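PDB 1J5X: glucosamine-6-phosphate deaminase from Thermotoga maritima, which belongs to the SIS (sugar isomerase) family and folds into two parallel beta sheets flanked by helices. Local coordinates for residues 14-19 with 159-164; 76-81 with 173-178; 103-108 with 131-136. All coordinates share one frame; numbering follows the deposited sequence.

Contact 1 of 3, residues 14-19 with 159-164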
ATOM      1  N   SER A  14     -14.072 -14.676   9.396  1.00 29.80           N
ATOM      2  CA  SER A  14     -12.789 -14.613   8.606  1.00 29.05           C
ATOM      3  C   SER A  14     -11.713 -13.820   9.319  1.00 28.76           C
ATOM      4  O   SER A  14     -11.947 -12.673   9.770  1.00 26.38           O
ATOM      5  CB  SER A  14     -13.036 -13.982   7.245  1.00 31.09           C
ATOM      6  OG  SER A  14     -11.828 -13.482   6.697  1.00 32.16           O
ATOM      7  N   LYS A  15     -10.520 -14.406   9.414  1.00 24.64           N
ATOM      8  CA  LYS A  15      -9.407 -13.705  10.055  1.00 24.87           C
ATOM      9  C   LYS A  15      -9.041 -12.446   9.225  1.00 25.58           C
ATOM     10  O   LYS A  15      -8.679 -11.405   9.794  1.00 24.69           O
ATOM     11  CB  LYS A  15      -8.192 -14.614  10.119  1.00 27.04           C
ATOM     12  CG  LYS A  15      -6.891 -14.045  10.721  1.00 30.26           C
ATOM     13  CD  LYS A  15      -6.969 -13.404  12.102  1.00 33.29           C
ATOM     14  CE  LYS A  15      -7.297 -14.354  13.211  1.00 36.75           C
ATOM     15  NZ  LYS A  15      -6.619 -13.871  14.476  1.00 34.44           N
ATOM     16  N   THR A  16      -9.135 -12.590   7.904  1.00 24.62           N
ATOM     17  CA  THR A  16      -8.831 -11.485   6.989  1.00 26.24           C
ATOM     18  C   THR A  16      -9.802 -10.327   7.265  1.00 26.77           C
ATOM     19  O   THR A  16      -9.363  -9.169   7.486  1.00 25.01           O
ATOM     20  CB  THR A  16      -8.866 -11.991   5.535  1.00 27.14           C
ATOM     21  OG1 THR A  16      -7.857 -13.021   5.405  1.00 24.22           O
ATOM     22  CG2 THR A  16      -8.585 -10.870   4.539  1.00 27.63           C
ATOM     23  N   LEU A  17     -11.110 -10.614   7.300  1.00 24.91           N
ATOM     24  CA  LEU A  17     -12.067  -9.550   7.611  1.00 23.81           C
ATOM     25  C   LEU A  17     -11.716  -8.906   8.962  1.00 23.24           C
ATOM     26  O   LEU A  17     -11.785  -7.663   9.128  1.00 25.47           O
ATOM     27  CB  LEU A  17     -13.494 -10.120   7.660  1.00 26.50           C
ATOM     28  CG  LEU A  17     -14.528  -9.009   7.974  1.00 29.59           C
ATOM     29  CD1 LEU A  17     -14.437  -7.920   6.918  1.00 26.05           C
ATOM     30  CD2 LEU A  17     -15.956  -9.588   7.954  1.00 28.75           C
ATOM     31  N   LYS A  18     -11.326  -9.717   9.958  1.00 23.52           N
ATOM     32  CA  LYS A  18     -10.966  -9.147  11.258  1.00 24.39           C
ATOM     33  C   LYS A  18      -9.794  -8.160  11.156  1.00 24.51           C
ATOM     34  O   LYS A  18      -9.809  -7.056  11.727  1.00 21.88           O
ATOM     35  CB  LYS A  18     -10.593 -10.237  12.261  1.00 29.30           C
ATOM     36  CG  LYS A  18     -10.145  -9.713  13.639  1.00 28.41           C
ATOM     37  CD  LYS A  18      -8.652  -9.574  13.802  1.00 35.54           C
ATOM     38  CE  LYS A  18      -8.290  -9.146  15.229  1.00 35.32           C
ATOM     39  NZ  LYS A  18      -6.860  -8.809  15.401  1.00 30.36           N
ATOM     40  N   GLU A  19      -8.759  -8.585  10.447  1.00 21.42           N
ATOM     41  CA  GLU A  19      -7.604  -7.726  10.294  1.00 22.12           C
ATOM     42  C   GLU A  19      -7.931  -6.490   9.399  1.00 21.86           C
ATOM     43  O   GLU A  19      -7.407  -5.429   9.620  1.00 26.03           O
ATOM     44  CB  GLU A  19      -6.462  -8.598   9.762  1.00 23.06           C
ATOM     45  CG  GLU A  19      -6.110  -9.608  10.905  1.00 24.52           C
ATOM     46  CD  GLU A  19      -5.026 -10.644  10.601  1.00 21.79           C
ATOM     47  OE1 GLU A  19      -4.721 -10.871   9.433  1.00 22.01           O
ATOM     48  OE2 GLU A  19      -4.515 -11.226  11.558  1.00 25.12           O
ATOM     49  N   VAL A 159      -3.152 -12.683   3.146  1.00 28.16           N
ATOM     50  CA  VAL A 159      -3.135 -11.359   2.529  1.00 27.08           C
ATOM     51  C   VAL A 159      -2.840 -10.249   3.515  1.00 25.74           C
ATOM     52  O   VAL A 159      -3.404 -10.188   4.623  1.00 23.28           O
ATOM     53  CB  VAL A 159      -4.476 -11.098   1.823  1.00 27.86           C
ATOM     54  CG1 VAL A 159      -4.495  -9.720   1.161  1.00 25.78           C
ATOM     55  CG2 VAL A 159      -4.688 -12.190   0.787  1.00 27.44           C
HETATM   56  N   MSE A 160      -1.904  -9.375   3.131  1.00 23.90           N
HETATM   57  CA  MSE A 160      -1.571  -8.240   3.979  1.00 24.09           C
HETATM   58  C   MSE A 160      -2.682  -7.222   3.887  1.00 22.99           C
HETATM   59  O   MSE A 160      -3.152  -6.896   2.797  1.00 21.64           O
HETATM   60  CB  MSE A 160      -0.241  -7.610   3.527  1.00 26.62           C
HETATM   61  CG  MSE A 160       0.922  -8.322   4.133  1.00 30.63           C
HETATM   62 SE   MSE A 160       2.652  -7.650   3.402  1.00 42.58          SE
HETATM   63  CE  MSE A 160       2.204  -5.772   3.677  1.00 18.49           C
ATOM     64  N   THR A 161      -3.095  -6.694   5.053  1.00 24.23           N
ATOM     65  CA  THR A 161      -4.157  -5.724   5.083  1.00 21.61           C
ATOM     66  C   THR A 161      -3.681  -4.573   5.963  1.00 23.23           C
ATOM     67  O   THR A 161      -3.028  -3.623   5.468  1.00 21.52           O
ATOM     68  CB  THR A 161      -5.545  -6.354   5.633  1.00 20.08           C
ATOM     69  OG1 THR A 161      -5.340  -7.004   6.903  1.00 21.24           O
ATOM     70  CG2 THR A 161      -6.082  -7.363   4.625  1.00 21.32           C
ATOM     71  N   LYS A 162      -3.960  -4.673   7.246  1.00 20.59           N
ATOM     72  CA  LYS A 162      -3.603  -3.623   8.209  1.00 22.65           C
ATOM     73  C   LYS A 162      -2.109  -3.364   8.332  1.00 23.62           C
ATOM     74  O   LYS A 162      -1.707  -2.252   8.635  1.00 23.87           O
ATOM     75  CB  LYS A 162      -4.142  -3.986   9.603  1.00 24.37           C
ATOM     76  CG  LYS A 162      -3.463  -5.171  10.263  1.00 25.84           C
ATOM     77  CD  LYS A 162      -4.213  -5.498  11.583  1.00 28.32           C
ATOM     78  CE  LYS A 162      -3.377  -6.248  12.606  1.00 30.07           C
ATOM     79  NZ  LYS A 162      -4.116  -6.582  13.888  1.00 29.71           N
ATOM     80  N   SER A 163      -1.272  -4.369   8.074  1.00 22.27           N
ATOM     81  CA  SER A 163       0.161  -4.154   8.210  1.00 19.42           C
ATOM     82  C   SER A 163       0.661  -3.142   7.159  1.00 20.98           C
ATOM     83  O   SER A 163       1.592  -2.382   7.441  1.00 19.86           O
ATOM     84  CB  SER A 163       0.968  -5.476   8.052  1.00 20.36           C
ATOM     85  OG  SER A 163       0.789  -6.050   6.792  1.00 20.90           O
ATOM     86  N   PHE A 164       0.043  -3.138   5.995  1.00 18.84           N
ATOM     87  CA  PHE A 164       0.492  -2.191   4.957  1.00 21.12           C
ATOM     88  C   PHE A 164       0.203  -0.747   5.493  1.00 21.89           C
ATOM     89  O   PHE A 164       1.088   0.129   5.564  1.00 18.51           O
ATOM     90  CB  PHE A 164      -0.306  -2.451   3.678  1.00 20.00           C
ATOM     91  CG  PHE A 164      -0.028  -1.462   2.563  1.00 20.13           C
ATOM     92  CD1 PHE A 164      -0.677  -0.215   2.532  1.00 21.31           C
ATOM     93  CD2 PHE A 164       0.878  -1.783   1.555  1.00 20.24           C
ATOM     94  CE1 PHE A 164      -0.438   0.677   1.532  1.00 21.42           C
ATOM     95  CE2 PHE A 164       1.146  -0.866   0.517  1.00 19.35           C
ATOM     96  CZ  PHE A 164       0.486   0.348   0.506  1.00 20.76           C
TER
HETATM   97  O   HOH W   1      -5.840 -13.693   3.539  1.00 30.13           O
HETATM   98  O   HOH W   2      -4.864  -9.493   6.772  1.00 26.50           O
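At the start of helix 15-25, Glu19 and Thr16 face the loop that leads into helix 162-179 and meet Thr161, at the N-cap position of that second helix. Glu19 CB lies 3.5 Å from Thr161 OG1, and the two threonine methyls approach more loosely, Thr16 CG2 to Thr161 CG2 at 4.3 Å. With chi1 of 53°, Thr161 OG1 is wedged between its own backbone N and carbonyl carbon, where it donates to a water. The same water donates to Val159 O and to Glu19 OE1, so it links the carboxylate oxygen OE1 to both Val159 O and Thr161 OG1. A second water bridges Thr16 OG1 and Val159 N, and Thr16 OG1 also hydrogen-bonds Asp331. The contact joins helix 15-25 to the entry of helix 162-179, and Ser14 OG opens the first helix with an ST motif, accepting from Leu17 N at 3.0 Å. Glu19 is further fixed by the backbone N atoms of Glu156 and Ala157, which bind OE2 and OE1 respectively. Lys162 lays its chain along the Glu19 carbonyl, CB 3.6 Å from Glu19 O, and then extends to its ammonium. Its NZ comes 3.8 Å from Lys18 NZ; both ammonium groups converge on Asp22, each in a salt bridge with OD2.

Contact 2 of 3, residues 76-81 with 173-178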
ATOM      1  N   ARG A  76       9.481  13.286  -1.360  1.00 17.91           N
ATOM      2  CA  ARG A  76       8.631  14.496  -1.285  1.00 19.46           C
ATOM      3  C   ARG A  76       8.907  15.332  -0.027  1.00 20.16           C
ATOM      4  O   ARG A  76       9.086  16.570  -0.085  1.00 18.84           O
ATOM      5  CB  ARG A  76       7.142  14.092  -1.296  1.00 19.46           C
ATOM      6  CG  ARG A  76       6.159  15.292  -1.300  1.00 19.88           C
ATOM      7  CD  ARG A  76       4.693  14.900  -1.296  1.00 16.83           C
ATOM      8  NE  ARG A  76       4.316  14.011  -2.413  1.00 19.30           N
ATOM      9  CZ  ARG A  76       4.155  14.398  -3.675  1.00 22.09           C
ATOM     10  NH1 ARG A  76       4.339  15.686  -4.018  1.00 22.23           N
ATOM     11  NH2 ARG A  76       3.816  13.506  -4.624  1.00 19.99           N
ATOM     12  N   VAL A  77       8.931  14.688   1.121  1.00 17.26           N
ATOM     13  CA  VAL A  77       9.119  15.469   2.337  1.00 21.15           C
ATOM     14  C   VAL A  77      10.534  15.667   2.795  1.00 21.19           C
ATOM     15  O   VAL A  77      10.818  16.681   3.473  1.00 21.98           O
ATOM     16  CB  VAL A  77       8.259  14.942   3.532  1.00 21.11           C
ATOM     17  CG1 VAL A  77       6.790  14.781   3.099  1.00 19.78           C
ATOM     18  CG2 VAL A  77       8.820  13.642   4.061  1.00 25.69           C
ATOM     19  N   LEU A  78      11.454  14.776   2.444  1.00 19.34           N
ATOM     20  CA  LEU A  78      12.851  14.970   2.872  1.00 21.55           C
ATOM     21  C   LEU A  78      13.760  15.496   1.765  1.00 23.11           C
ATOM     22  O   LEU A  78      14.898  15.830   2.028  1.00 22.21           O
ATOM     23  CB  LEU A  78      13.466  13.647   3.393  1.00 19.26           C
ATOM     24  CG  LEU A  78      12.859  13.230   4.723  1.00 20.30           C
ATOM     25  CD1 LEU A  78      13.262  11.762   5.005  1.00 23.08           C
ATOM     26  CD2 LEU A  78      13.429  14.156   5.850  1.00 22.98           C
ATOM     27  N   LYS A  79      13.244  15.558   0.542  1.00 23.09           N
ATOM     28  CA  LYS A  79      14.000  16.024  -0.608  1.00 24.63           C
ATOM     29  C   LYS A  79      15.285  15.263  -0.818  1.00 26.07           C
ATOM     30  O   LYS A  79      16.304  15.857  -1.061  1.00 25.37           O
ATOM     31  CB  LYS A  79      14.370  17.527  -0.454  1.00 26.90           C
ATOM     32  CG  LYS A  79      13.262  18.385  -0.044  1.00 32.26           C
ATOM     33  CD  LYS A  79      12.062  18.173  -0.884  1.00 35.75           C
ATOM     34  CE  LYS A  79      10.912  19.000  -0.326  1.00 38.28           C
ATOM     35  NZ  LYS A  79      10.620  20.129  -1.266  1.00 42.03           N
ATOM     36  N   ILE A  80      15.243  13.943  -0.752  1.00 24.00           N
ATOM     37  CA  ILE A  80      16.443  13.128  -0.943  1.00 27.81           C
ATOM     38  C   ILE A  80      16.115  12.182  -2.082  1.00 26.22           C
ATOM     39  O   ILE A  80      14.952  11.947  -2.361  1.00 28.75           O
ATOM     40  CB  ILE A  80      16.729  12.316   0.339  1.00 29.36           C
ATOM     41  CG1 ILE A  80      15.510  11.460   0.683  1.00 31.89           C
ATOM     42  CG2 ILE A  80      16.957  13.258   1.509  1.00 33.39           C
ATOM     43  CD1 ILE A  80      15.657  10.704   1.977  1.00 38.48           C
ATOM     44  N   ARG A  81      17.119  11.665  -2.757  1.00 22.74           N
ATOM     45  CA  ARG A  81      16.884  10.760  -3.855  1.00 25.51           C
ATOM     46  C   ARG A  81      16.413   9.402  -3.270  1.00 21.98           C
ATOM     47  O   ARG A  81      17.027   8.945  -2.317  1.00 25.85           O
ATOM     48  CB  ARG A  81      18.186  10.552  -4.631  1.00 31.22           C
ATOM     49  CG  ARG A  81      18.684  11.844  -5.349  1.00 41.64           C
ATOM     50  CD  ARG A  81      20.126  11.692  -5.898  1.00 47.13           C
ATOM     51  NE  ARG A  81      21.111  11.605  -4.816  1.00 53.45           N
ATOM     52  CZ  ARG A  81      22.231  10.877  -4.843  1.00 55.88           C
ATOM     53  NH1 ARG A  81      22.549  10.141  -5.914  1.00 57.52           N
ATOM     54  NH2 ARG A  81      23.037  10.870  -3.776  1.00 57.95           N
ATOM     55  N   PHE A 173       4.940   9.216   9.034  1.00 16.50           N
ATOM     56  CA  PHE A 173       5.088  10.030  10.259  1.00 19.60           C
ATOM     57  C   PHE A 173       6.551  10.239  10.611  1.00 17.57           C
ATOM     58  O   PHE A 173       7.000  11.365  10.925  1.00 16.81           O
ATOM     59  CB  PHE A 173       4.260   9.352  11.390  1.00 18.52           C
ATOM     60  CG  PHE A 173       4.273  10.088  12.717  1.00 18.53           C
ATOM     61  CD1 PHE A 173       5.346   9.967  13.580  1.00 21.73           C
ATOM     62  CD2 PHE A 173       3.199  10.858  13.093  1.00 21.86           C
ATOM     63  CE1 PHE A 173       5.360  10.601  14.826  1.00 22.84           C
ATOM     64  CE2 PHE A 173       3.200  11.513  14.373  1.00 20.89           C
ATOM     65  CZ  PHE A 173       4.276  11.372  15.209  1.00 22.04           C
ATOM     66  N   LEU A 174       7.330   9.176  10.560  1.00 20.84           N
ATOM     67  CA  LEU A 174       8.771   9.265  10.823  1.00 19.85           C
ATOM     68  C   LEU A 174       9.500  10.243   9.850  1.00 21.23           C
ATOM     69  O   LEU A 174      10.408  11.032  10.234  1.00 19.97           O
ATOM     70  CB  LEU A 174       9.382   7.862  10.688  1.00 24.39           C
ATOM     71  CG  LEU A 174      10.889   7.686  10.916  1.00 28.75           C
ATOM     72  CD1 LEU A 174      11.285   6.250  11.113  1.00 32.74           C
ATOM     73  CD2 LEU A 174      11.579   8.125   9.717  1.00 32.45           C
ATOM     74  N   ALA A 175       9.136  10.180   8.578  1.00 18.03           N
ATOM     75  CA  ALA A 175       9.792  11.090   7.629  1.00 18.61           C
ATOM     76  C   ALA A 175       9.496  12.552   7.988  1.00 18.67           C
ATOM     77  O   ALA A 175      10.414  13.408   7.962  1.00 20.12           O
ATOM     78  CB  ALA A 175       9.272  10.841   6.208  1.00 18.29           C
ATOM     79  N   ASP A 176       8.236  12.838   8.300  1.00 19.54           N
ATOM     80  CA  ASP A 176       7.912  14.214   8.623  1.00 19.51           C
ATOM     81  C   ASP A 176       8.627  14.637   9.910  1.00 21.30           C
ATOM     82  O   ASP A 176       9.093  15.779  10.029  1.00 19.98           O
ATOM     83  CB  ASP A 176       6.427  14.404   8.760  1.00 18.89           C
ATOM     84  CG  ASP A 176       5.724  14.470   7.403  1.00 19.56           C
ATOM     85  OD1 ASP A 176       6.231  15.217   6.505  1.00 20.89           O
ATOM     86  OD2 ASP A 176       4.682  13.808   7.221  1.00 20.58           O
ATOM     87  N   LYS A 177       8.704  13.739  10.887  1.00 18.44           N
ATOM     88  CA  LYS A 177       9.417  14.116  12.131  1.00 22.32           C
ATOM     89  C   LYS A 177      10.876  14.424  11.835  1.00 22.17           C
ATOM     90  O   LYS A 177      11.474  15.384  12.399  1.00 23.85           O
ATOM     91  CB  LYS A 177       9.333  12.984  13.207  1.00 23.00           C
ATOM     92  CG  LYS A 177       8.006  12.837  13.860  1.00 25.90           C
ATOM     93  CD  LYS A 177       7.635  14.173  14.595  1.00 29.68           C
ATOM     94  CE  LYS A 177       6.430  13.969  15.534  1.00 31.90           C
ATOM     95  NZ  LYS A 177       5.912  15.275  16.160  1.00 33.99           N
ATOM     96  N   ILE A 178      11.494  13.654  10.953  1.00 21.44           N
ATOM     97  CA  ILE A 178      12.899  13.897  10.638  1.00 21.62           C
ATOM     98  C   ILE A 178      13.050  15.258   9.917  1.00 24.64           C
ATOM     99  O   ILE A 178      14.012  16.004  10.175  1.00 20.30           O
ATOM    100  CB  ILE A 178      13.465  12.783   9.776  1.00 22.31           C
ATOM    101  CG1 ILE A 178      13.591  11.538  10.661  1.00 25.48           C
ATOM    102  CG2 ILE A 178      14.816  13.174   9.146  1.00 24.56           C
ATOM    103  CD1 ILE A 178      14.028  10.305   9.950  1.00 29.86           C
TER
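Val77 and Leu78, in the last turn of helix 62-78, press against Ala175, Asp176 and Ile178 of helix 162-179. The CG2 methyl of Val77 meets the CB of Ala175 at 3.6 Å, while its other branch, CG1, sits 3.5 Å from Asp176 OD1. The valine and aspartate side chains run nearly at right angles to each other, and Val77 CB also lies 3.6 Å from Asp176 OD1. Leu78 reaches across with CD2, which rests 3.7 Å from Ile178 CG2 and 3.8 Å from the carbonyl oxygen Ala175 O. The isoleucine presents this methyl because CG2 is anti to its backbone N, with CG1 at chi1 -71°.

The CB of Asp176 starts away from Val77, yet the carboxylate swings back, where Tyr73 OH, one turn earlier on helix 62-78, binds OD2 and Asn181 ND2 binds OD1. These two bonds satisfy the buried carboxylate and hold it beside the valine. Ala175 also touches Phe74, extending the apolar seam up helix 62-78. Beyond Leu78 the chain leaves the helix at Lys79, whose phi is positive, and turns into strand 81-86, an outermost strand of the five-stranded parallel sheet.

Contact 3 of 3, residues 103-108 with 131-136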
ATOM      1  N   LEU A 103      21.513   4.111   2.563  1.00 27.38           N
ATOM      2  CA  LEU A 103      20.670   3.519   3.605  1.00 22.15           C
ATOM      3  C   LEU A 103      19.589   2.749   2.837  1.00 22.30           C
ATOM      4  O   LEU A 103      19.125   3.232   1.802  1.00 20.06           O
ATOM      5  CB  LEU A 103      20.011   4.607   4.426  1.00 23.86           C
ATOM      6  CG  LEU A 103      19.093   4.128   5.549  1.00 28.64           C
ATOM      7  CD1 LEU A 103      19.896   3.350   6.614  1.00 27.62           C
ATOM      8  CD2 LEU A 103      18.426   5.332   6.226  1.00 30.93           C
ATOM      9  N   ALA A 104      19.213   1.548   3.301  1.00 18.25           N
ATOM     10  CA  ALA A 104      18.196   0.750   2.620  1.00 19.74           C
ATOM     11  C   ALA A 104      17.173   0.227   3.610  1.00 21.43           C
ATOM     12  O   ALA A 104      17.534  -0.347   4.631  1.00 21.25           O
ATOM     13  CB  ALA A 104      18.848  -0.427   1.897  1.00 17.54           C
ATOM     14  N   PHE A 105      15.901   0.456   3.317  1.00 19.61           N
ATOM     15  CA  PHE A 105      14.842  -0.078   4.170  1.00 18.65           C
ATOM     16  C   PHE A 105      14.460  -1.383   3.457  1.00 18.63           C
ATOM     17  O   PHE A 105      14.104  -1.397   2.270  1.00 16.65           O
ATOM     18  CB  PHE A 105      13.593   0.808   4.229  1.00 17.32           C
ATOM     19  CG  PHE A 105      13.754   2.075   5.055  1.00 20.58           C
ATOM     20  CD1 PHE A 105      14.529   3.158   4.586  1.00 21.56           C
ATOM     21  CD2 PHE A 105      13.072   2.201   6.255  1.00 22.16           C
ATOM     22  CE1 PHE A 105      14.591   4.363   5.345  1.00 20.43           C
ATOM     23  CE2 PHE A 105      13.132   3.383   6.995  1.00 23.30           C
ATOM     24  CZ  PHE A 105      13.889   4.452   6.531  1.00 22.09           C
ATOM     25  N   LEU A 106      14.544  -2.492   4.190  1.00 17.23           N
ATOM     26  CA  LEU A 106      14.191  -3.843   3.655  1.00 18.58           C
ATOM     27  C   LEU A 106      12.851  -4.281   4.325  1.00 19.15           C
ATOM     28  O   LEU A 106      12.732  -4.220   5.548  1.00 20.82           O
ATOM     29  CB  LEU A 106      15.314  -4.838   4.038  1.00 19.66           C
ATOM     30  CG  LEU A 106      16.655  -4.874   3.293  1.00 26.18           C
ATOM     31  CD1 LEU A 106      16.512  -5.619   2.015  1.00 28.70           C
ATOM     32  CD2 LEU A 106      17.179  -3.458   3.059  1.00 23.83           C
ATOM     33  N   PHE A 107      11.854  -4.665   3.534  1.00 16.75           N
ATOM     34  CA  PHE A 107      10.543  -5.024   4.058  1.00 18.37           C
ATOM     35  C   PHE A 107      10.215  -6.504   3.874  1.00 16.65           C
ATOM     36  O   PHE A 107      10.294  -7.024   2.772  1.00 18.86           O
ATOM     37  CB  PHE A 107       9.432  -4.270   3.325  1.00 17.56           C
ATOM     38  CG  PHE A 107       9.522  -2.767   3.424  1.00 19.48           C
ATOM     39  CD1 PHE A 107      10.447  -2.065   2.661  1.00 17.90           C
ATOM     40  CD2 PHE A 107       8.679  -2.064   4.302  1.00 20.50           C
ATOM     41  CE1 PHE A 107      10.542  -0.663   2.777  1.00 16.16           C
ATOM     42  CE2 PHE A 107       8.747  -0.640   4.438  1.00 19.77           C
ATOM     43  CZ  PHE A 107       9.692   0.063   3.668  1.00 16.68           C
ATOM     44  N   SER A 108       9.830  -7.152   4.957  1.00 19.57           N
ATOM     45  CA  SER A 108       9.376  -8.570   4.848  1.00 17.56           C
ATOM     46  C   SER A 108       8.554  -8.733   6.136  1.00 17.73           C
ATOM     47  O   SER A 108       9.119  -8.742   7.221  1.00 18.53           O
ATOM     48  CB  SER A 108      10.561  -9.563   4.879  1.00 23.06           C
ATOM     49  OG  SER A 108       9.984 -10.901   5.009  1.00 17.86           O
ATOM     50  N   ILE A 131      17.912  -1.339   7.214  1.00 20.29           N
ATOM     51  CA  ILE A 131      16.900  -1.245   8.241  1.00 20.89           C
ATOM     52  C   ILE A 131      15.925  -2.380   7.983  1.00 19.98           C
ATOM     53  O   ILE A 131      15.361  -2.484   6.895  1.00 17.61           O
ATOM     54  CB  ILE A 131      16.146   0.087   8.183  1.00 21.61           C
ATOM     55  CG1 ILE A 131      17.101   1.236   8.601  1.00 26.43           C
ATOM     56  CG2 ILE A 131      14.924   0.023   9.097  1.00 22.35           C
ATOM     57  CD1 ILE A 131      16.573   2.601   8.081  1.00 29.44           C
ATOM     58  N   GLY A 132      15.699  -3.228   9.007  1.00 18.96           N
ATOM     59  CA  GLY A 132      14.825  -4.360   8.805  1.00 20.39           C
ATOM     60  C   GLY A 132      13.397  -4.154   9.238  1.00 23.31           C
ATOM     61  O   GLY A 132      13.081  -4.280  10.412  1.00 24.34           O
ATOM     62  N   ILE A 133      12.489  -3.914   8.295  1.00 18.27           N
ATOM     63  CA  ILE A 133      11.100  -3.704   8.688  1.00 18.13           C
ATOM     64  C   ILE A 133      10.375  -5.051   8.672  1.00 19.02           C
ATOM     65  O   ILE A 133      10.230  -5.643   7.605  1.00 17.41           O
ATOM     66  CB  ILE A 133      10.409  -2.782   7.696  1.00 17.33           C
ATOM     67  CG1 ILE A 133      11.149  -1.434   7.645  1.00 24.44           C
ATOM     68  CG2 ILE A 133       8.900  -2.614   8.029  1.00 19.71           C
ATOM     69  CD1 ILE A 133      11.032  -0.583   8.911  1.00 25.91           C
ATOM     70  N   THR A 134       9.846  -5.486   9.828  1.00 18.25           N
ATOM     71  CA  THR A 134       9.155  -6.782   9.852  1.00 18.45           C
ATOM     72  C   THR A 134       8.218  -6.774  11.071  1.00 19.86           C
ATOM     73  O   THR A 134       8.336  -5.895  11.931  1.00 20.06           O
ATOM     74  CB  THR A 134      10.215  -7.933  10.072  1.00 19.00           C
ATOM     75  OG1 THR A 134       9.549  -9.203  10.171  1.00 19.46           O
ATOM     76  CG2 THR A 134      10.992  -7.698  11.248  1.00 19.69           C
ATOM     77  N   ILE A 135       7.271  -7.716  11.129  1.00 19.54           N
ATOM     78  CA  ILE A 135       6.435  -7.752  12.338  1.00 20.69           C
ATOM     79  C   ILE A 135       6.879  -8.932  13.211  1.00 24.94           C
ATOM     80  O   ILE A 135       6.298  -9.171  14.260  1.00 25.07           O
ATOM     81  CB  ILE A 135       4.883  -7.897  12.047  1.00 22.03           C
ATOM     82  CG1 ILE A 135       4.527  -9.227  11.390  1.00 19.03           C
ATOM     83  CG2 ILE A 135       4.440  -6.768  11.146  1.00 21.02           C
ATOM     84  CD1 ILE A 135       3.047  -9.329  11.144  1.00 19.73           C
ATOM     85  N   GLU A 136       7.963  -9.606  12.820  1.00 24.12           N
ATOM     86  CA  GLU A 136       8.427 -10.805  13.560  1.00 24.73           C
ATOM     87  C   GLU A 136       9.790 -10.604  14.184  1.00 23.28           C
ATOM     88  O   GLU A 136      10.790 -10.625  13.493  1.00 22.58           O
ATOM     89  CB  GLU A 136       8.455 -12.003  12.605  1.00 24.78           C
ATOM     90  CG  GLU A 136       7.095 -12.516  12.159  1.00 25.51           C
ATOM     91  CD  GLU A 136       6.261 -13.087  13.300  1.00 27.37           C
ATOM     92  OE1 GLU A 136       6.821 -13.360  14.378  1.00 27.24           O
ATOM     93  OE2 GLU A 136       5.055 -13.244  13.087  1.00 30.23           O
TER
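Ile131 CD1 sits over the centre of the Phe105 ring, 3.6 Å from its centroid and 13° off the normal, a CH-pi contact made possible by two side chains that lie side by side and point the same way. Leu103 closes over the same methyl, its CD1 3.7 Å from Ile131 CD1. Two residues further along each strand, on the same face, Ile133 pairs with Phe107: CG2 touches ring atom CD2 at 3.8 Å, and CG1 stands over the ring face but displaced toward its rim. Ile133 CG1 also lies near the edge of the Phe105 ring, so this isoleucine touches both phenylalanines. Phe57 of strand 54-59 stacks on Phe105, and Phe107 packs against helix 62-78. Leu106 projects from the other side of the sheet, opposite Gly132, and meets helix 114-125.

Between these layers the backbones are joined in parallel. Ile131 N donates to Ala104 O, Leu106 N to Ile131 O at 2.8 Å with an N-H...O angle of 173°, Ile133 N to Leu106 O, and Ser108 N to Ile133 O at 3.1 Å. At the C-terminal edge Thr134 OG1 lies 3.0 Å from Ser108 O, but Arg109 O competes for its single proton. The same hydroxyl accepts from Glu136 N at 3.1 Å, forming an ST turn, while Ser108 OG bonds to Thr113. Strand 102-107, helix 114-125 and strand 128-134 make up a beta-alpha-beta crossover, as in the three-layer alpha/beta fold of SIS domains with its central parallel sheet.

From the N terminus, helix 15-25 meets residues 159-164 after the chain has passed through the five strands of the first sheet, so contact 1 closes a long loop. Contact 2 begins inside that loop at 76-81 and ends beyond it at 173-178; the two therefore cross, and both use helix 162-179. Their centres lie about 28 Å apart, on opposite sides of the chain's centre. Contact 3 is nested inside both loops, its centre about 17 Å from that of contact 2 and about 20 Å from that of contact 1. Contact 1 ties helix 15-25 to helix 162-179, contact 2 ties the latter to helix 62-78, and contact 3 joins two strands within the sheet.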